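Local atomic coordinates of tryptophan halogenase (Shewanella frigidimarina, PDB entry 2PYX), a protein that probably acts as a flavin-dependent halogenase, using reduced FAD and oxygen to halogenate tryptophan or a related substrate. Residues A[116-128]-A[486-498]. Residues are numbered along the deposited sequence; the frame is centred on the assembly and turned at random. Where two conformers were deposited one is given.
Sequences PHGHQELDLCPYW and MQQLAQRLFNDNQ
A water joins His-117 to Asp-496: it donates to Asp-496 OD2 over 2.6 Å and pairs with His-117 NE2, bridging an imidazole and a carboxylate whose planes stand 87° apart. With CG anti to the backbone N (chi1 -170°), His-117 is swung onto the helix, and one ring face lies over Asn-497 N. The Asn-497 side chain runs past the ring in the opposite direction, its amide plane 49° from the imidazole, and ND2 bonds Cys-142 O. A second water clasps the far end of the contact, accepting from Gln-487 NE2 and donating to Tyr-127 O.

Between these two bridges the contact illustrates how an irregular loop can be docked on a helix through apolar side chains. Here 116-128, a type II turn, a stretch of loop and a short helix whose Cys-125 N is capped by Asp-123 OD1, lies against helix 484-507, far from the predicted flavin and tryptophan sites. Leu-122 packs its CB 4.0 Å from Leu-489 CD2 and its CD2 on Ala-490 CB. Leu-124 CD2 sits over one face of the Phe-494 ring, off-centre, while the ring's edge meets the backbone at Tyr-127 and Trp-128.

Tyr-127 leans along the helix, its CG 3.6 Å from Ala-490 CB and its OH 3.2 Å from CB of selenomethionine Met-486; Gln-487 OE1 lies at the ring edge. With an alanine here the ring would go, and Ala-490 CB and Met-486 CB would probably lose their aromatic cover, leaving a gap beside the helix. At the turn, Gly-118, at positive phi, brings its CA to 4.0 Å from Leu-493 CD2.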
# COMPACT_ATOMS: atom_id res chain seq x y z
N PRO A 116 -4.43 17.48 -4.83
CA PRO A 116 -5.32 18.60 -5.08
C PRO A 116 -4.81 19.49 -6.19
O PRO A 116 -3.62 19.74 -6.26
CB PRO A 116 -5.30 19.32 -3.74
CG PRO A 116 -5.18 18.19 -2.74
CD PRO A 116 -4.14 17.33 -3.38
N HIS A 117 -5.71 19.94 -7.03
CA HIS A 117 -5.32 20.76 -8.17
C HIS A 117 -4.59 22.02 -7.75
O HIS A 117 -4.95 22.65 -6.75
CB HIS A 117 -6.54 21.14 -8.97
CG HIS A 117 -6.21 21.78 -10.28
ND1 HIS A 117 -5.82 21.05 -11.38
CD2 HIS A 117 -6.28 23.07 -10.68
CE1 HIS A 117 -5.62 21.87 -12.39
NE2 HIS A 117 -5.91 23.10 -12.00
N GLY A 118 -3.56 22.37 -8.50
CA GLY A 118 -2.74 23.56 -8.22
C GLY A 118 -1.90 23.49 -6.97
O GLY A 118 -1.50 24.52 -6.44
N HIS A 119 -1.60 22.28 -6.49
CA HIS A 119 -0.85 22.10 -5.25
C HIS A 119 0.52 22.79 -5.23
O HIS A 119 0.99 23.20 -4.17
CB HIS A 119 -0.73 20.61 -4.90
CG HIS A 119 -0.05 19.79 -5.94
ND1 HIS A 119 1.31 19.57 -5.94
CD2 HIS A 119 -0.55 19.11 -7.00
CE1 HIS A 119 1.62 18.80 -6.97
NE2 HIS A 119 0.52 18.51 -7.63
N GLN A 120 1.16 22.93 -6.39
CA GLN A 120 2.44 23.64 -6.46
C GLN A 120 2.29 25.15 -6.31
O GLN A 120 3.27 25.86 -6.05
CB GLN A 120 3.17 23.30 -7.77
CG GLN A 120 3.69 21.87 -7.81
N GLU A 121 1.08 25.66 -6.49
CA GLU A 121 0.80 27.09 -6.41
C GLU A 121 0.13 27.53 -5.11
O GLU A 121 0.39 28.63 -4.64
CB GLU A 121 -0.10 27.51 -7.53
CG GLU A 121 0.46 27.21 -8.91
CD GLU A 121 -0.49 27.64 -9.99
OE1 GLU A 121 -0.79 28.84 -10.05
OE2 GLU A 121 -0.95 26.77 -10.76
N LEU A 122 -0.77 26.71 -4.58
CA LEU A 122 -1.61 27.09 -3.45
C LEU A 122 -2.29 25.84 -2.91
O LEU A 122 -2.74 25.00 -3.68
CB LEU A 122 -2.69 28.09 -3.86
CG LEU A 122 -3.58 28.68 -2.76
CD1 LEU A 122 -2.75 29.53 -1.79
CD2 LEU A 122 -4.70 29.47 -3.34
N ASP A 123 -2.32 25.70 -1.59
CA ASP A 123 -3.07 24.62 -0.93
C ASP A 123 -4.52 25.07 -0.86
O ASP A 123 -4.89 25.93 -0.06
CB ASP A 123 -2.48 24.35 0.46
CG ASP A 123 -3.20 23.26 1.22
OD1 ASP A 123 -4.28 22.85 0.79
OD2 ASP A 123 -2.68 22.83 2.26
N LEU A 124 -5.37 24.45 -1.67
CA LEU A 124 -6.76 24.85 -1.78
C LEU A 124 -7.63 24.53 -0.56
O LEU A 124 -8.72 25.08 -0.41
CB LEU A 124 -7.41 24.19 -2.99
CG LEU A 124 -6.96 24.68 -4.38
CD1 LEU A 124 -7.66 23.92 -5.48
CD2 LEU A 124 -7.27 26.18 -4.51
N CYS A 125 -7.18 23.57 0.26
CA CYS A 125 -8.02 23.09 1.33
C CYS A 125 -8.68 24.19 2.18
O CYS A 125 -9.90 24.21 2.30
CB CYS A 125 -7.25 22.05 2.14
SG CYS A 125 -8.21 21.25 3.44
N PRO A 126 -7.90 25.11 2.78
CA PRO A 126 -8.59 26.14 3.58
C PRO A 126 -9.52 27.06 2.78
O PRO A 126 -10.44 27.63 3.38
CB PRO A 126 -7.43 26.94 4.20
CG PRO A 126 -6.29 26.67 3.34
CD PRO A 126 -6.45 25.25 2.87
N TYR A 127 -9.28 27.20 1.48
CA TYR A 127 -10.18 27.96 0.59
C TYR A 127 -11.47 27.22 0.27
O TYR A 127 -12.49 27.84 -0.04
CB TYR A 127 -9.41 28.39 -0.69
CG TYR A 127 -8.24 29.28 -0.31
CD1 TYR A 127 -8.38 30.66 -0.16
CD2 TYR A 127 -6.99 28.73 0.01
CE1 TYR A 127 -7.32 31.46 0.28
CE2 TYR A 127 -5.92 29.53 0.44
CZ TYR A 127 -6.09 30.91 0.55
OH TYR A 127 -5.01 31.65 1.00
N TRP A 128 -11.42 25.88 0.32
CA TRP A 128 -12.61 25.08 0.14
C TRP A 128 -13.50 25.08 1.39
O TRP A 128 -14.72 25.03 1.31
CB TRP A 128 -12.23 23.63 -0.27
CG TRP A 128 -13.34 22.70 0.02
CD1 TRP A 128 -14.45 22.49 -0.74
CD2 TRP A 128 -13.52 21.94 1.20
NE1 TRP A 128 -15.27 21.60 -0.13
CE2 TRP A 128 -14.74 21.27 1.09
CE3 TRP A 128 -12.76 21.77 2.37
CZ2 TRP A 128 -15.21 20.42 2.09
CZ3 TRP A 128 -13.22 20.92 3.33
CH2 TRP A 128 -14.42 20.27 3.21
N MSE A 486 -5.17 35.69 -2.82
CA MSE A 486 -5.11 34.23 -2.68
C MSE A 486 -6.50 33.63 -2.88
O MSE A 486 -6.65 32.57 -3.47
CB MSE A 486 -4.57 33.82 -1.31
CG MSE A 486 -3.15 34.26 -1.02
SE MSE A 486 -1.72 33.37 -2.03
CE MSE A 486 -0.23 34.06 -0.91
N GLN A 487 -7.52 34.31 -2.37
CA GLN A 487 -8.88 33.92 -2.66
C GLN A 487 -9.09 33.88 -4.17
O GLN A 487 -9.74 32.97 -4.70
CB GLN A 487 -9.85 34.91 -2.04
CG GLN A 487 -11.27 34.52 -2.23
CD GLN A 487 -11.58 33.23 -1.52
OE1 GLN A 487 -11.26 33.08 -0.34
NE2 GLN A 487 -12.17 32.26 -2.25
N GLN A 488 -8.58 34.90 -4.86
CA GLN A 488 -8.72 34.99 -6.32
C GLN A 488 -7.96 33.87 -7.04
O GLN A 488 -8.50 33.28 -7.97
CB GLN A 488 -8.28 36.38 -6.81
CG GLN A 488 -9.20 37.50 -6.29
CD GLN A 488 -8.48 38.85 -6.15
OE1 GLN A 488 -7.40 39.06 -6.71
NE2 GLN A 488 -9.07 39.75 -5.37
N LEU A 489 -6.75 33.56 -6.60
CA LEU A 489 -5.97 32.42 -7.11
C LEU A 489 -6.75 31.13 -6.88
O LEU A 489 -6.98 30.34 -7.80
CB LEU A 489 -4.62 32.32 -6.44
CG LEU A 489 -3.72 31.16 -6.85
CD1 LEU A 489 -3.59 31.01 -8.38
CD2 LEU A 489 -2.41 31.29 -6.21
N ALA A 490 -7.20 30.95 -5.63
CA ALA A 490 -8.01 29.76 -5.31
C ALA A 490 -9.20 29.59 -6.25
O ALA A 490 -9.45 28.50 -6.76
CB ALA A 490 -8.47 29.80 -3.83
N GLN A 491 -9.94 30.67 -6.50
CA GLN A 491 -11.13 30.60 -7.33
C GLN A 491 -10.77 30.19 -8.76
O GLN A 491 -11.51 29.42 -9.40
CB GLN A 491 -11.87 31.93 -7.38
CG GLN A 491 -13.17 31.84 -8.15
CD GLN A 491 -14.11 30.80 -7.57
OE1 GLN A 491 -14.41 29.77 -8.21
NE2 GLN A 491 -14.57 31.04 -6.36
N ARG A 492 -9.67 30.74 -9.27
CA ARG A 492 -9.18 30.36 -10.59
C ARG A 492 -8.87 28.86 -10.64
O ARG A 492 -9.33 28.16 -11.55
CB ARG A 492 -7.96 31.20 -10.99
CG ARG A 492 -8.29 32.67 -11.20
CD ARG A 492 -7.17 33.42 -11.90
NE ARG A 492 -6.01 33.68 -11.05
CZ ARG A 492 -5.90 34.68 -10.18
NH1 ARG A 492 -6.90 35.54 -10.00
NH2 ARG A 492 -4.81 34.82 -9.48
N LEU A 493 -8.11 28.38 -9.65
CA LEU A 493 -7.79 26.95 -9.55
C LEU A 493 -9.05 26.05 -9.41
O LEU A 493 -9.09 24.97 -10.01
CB LEU A 493 -6.80 26.70 -8.41
CG LEU A 493 -5.41 27.33 -8.57
CD1 LEU A 493 -4.57 27.21 -7.32
CD2 LEU A 493 -4.67 26.75 -9.76
N PHE A 494 -10.04 26.46 -8.62
CA PHE A 494 -11.30 25.71 -8.52
C PHE A 494 -11.99 25.62 -9.89
O PHE A 494 -12.49 24.57 -10.29
CB PHE A 494 -12.29 26.31 -7.52
CG PHE A 494 -11.91 26.16 -6.06
CD1 PHE A 494 -11.60 24.92 -5.52
CD2 PHE A 494 -11.95 27.25 -5.21
CE1 PHE A 494 -11.27 24.78 -4.16
CE2 PHE A 494 -11.62 27.11 -3.85
CZ PHE A 494 -11.30 25.86 -3.33
N ASN A 495 -12.06 26.76 -10.58
CA ASN A 495 -12.63 26.79 -11.92
C ASN A 495 -11.91 25.87 -12.89
O ASN A 495 -12.56 25.13 -13.64
CB ASN A 495 -12.56 28.21 -12.49
CG ASN A 495 -13.47 29.17 -11.79
OD1 ASN A 495 -13.38 30.38 -12.04
ND2 ASN A 495 -14.35 28.68 -10.95
N ASP A 496 -10.59 25.91 -12.85
CA ASP A 496 -9.74 25.11 -13.74
C ASP A 496 -9.94 23.62 -13.48
O ASP A 496 -9.97 22.80 -14.41
CB ASP A 496 -8.26 25.46 -13.60
CG ASP A 496 -7.92 26.88 -14.11
OD1 ASP A 496 -8.79 27.51 -14.77
OD2 ASP A 496 -6.79 27.34 -13.85
N ASN A 497 -10.07 23.26 -12.21
CA ASN A 497 -10.33 21.87 -11.86
C ASN A 497 -11.67 21.41 -12.42
O ASN A 497 -11.80 20.29 -12.94
CB ASN A 497 -10.31 21.66 -10.34
CG ASN A 497 -10.59 20.22 -9.96
OD1 ASN A 497 -9.76 19.35 -10.22
ND2 ASN A 497 -11.76 19.97 -9.39
N GLN A 498 -12.68 22.28 -12.31
CA GLN A 498 -13.99 22.00 -12.81
C GLN A 498 -13.94 21.77 -14.32
O GLN A 498 -14.51 20.81 -14.84
CB GLN A 498 -14.97 23.12 -12.47
CG GLN A 498 -16.42 22.79 -12.74
CD GLN A 498 -17.40 23.85 -12.22
OE1 GLN A 498 -17.01 24.77 -11.47
NE2 GLN A 498 -18.67 23.71 -12.58
O HOH W 1 -4.96 25.53 -13.38
O HOH W 2 -12.82 30.29 -0.66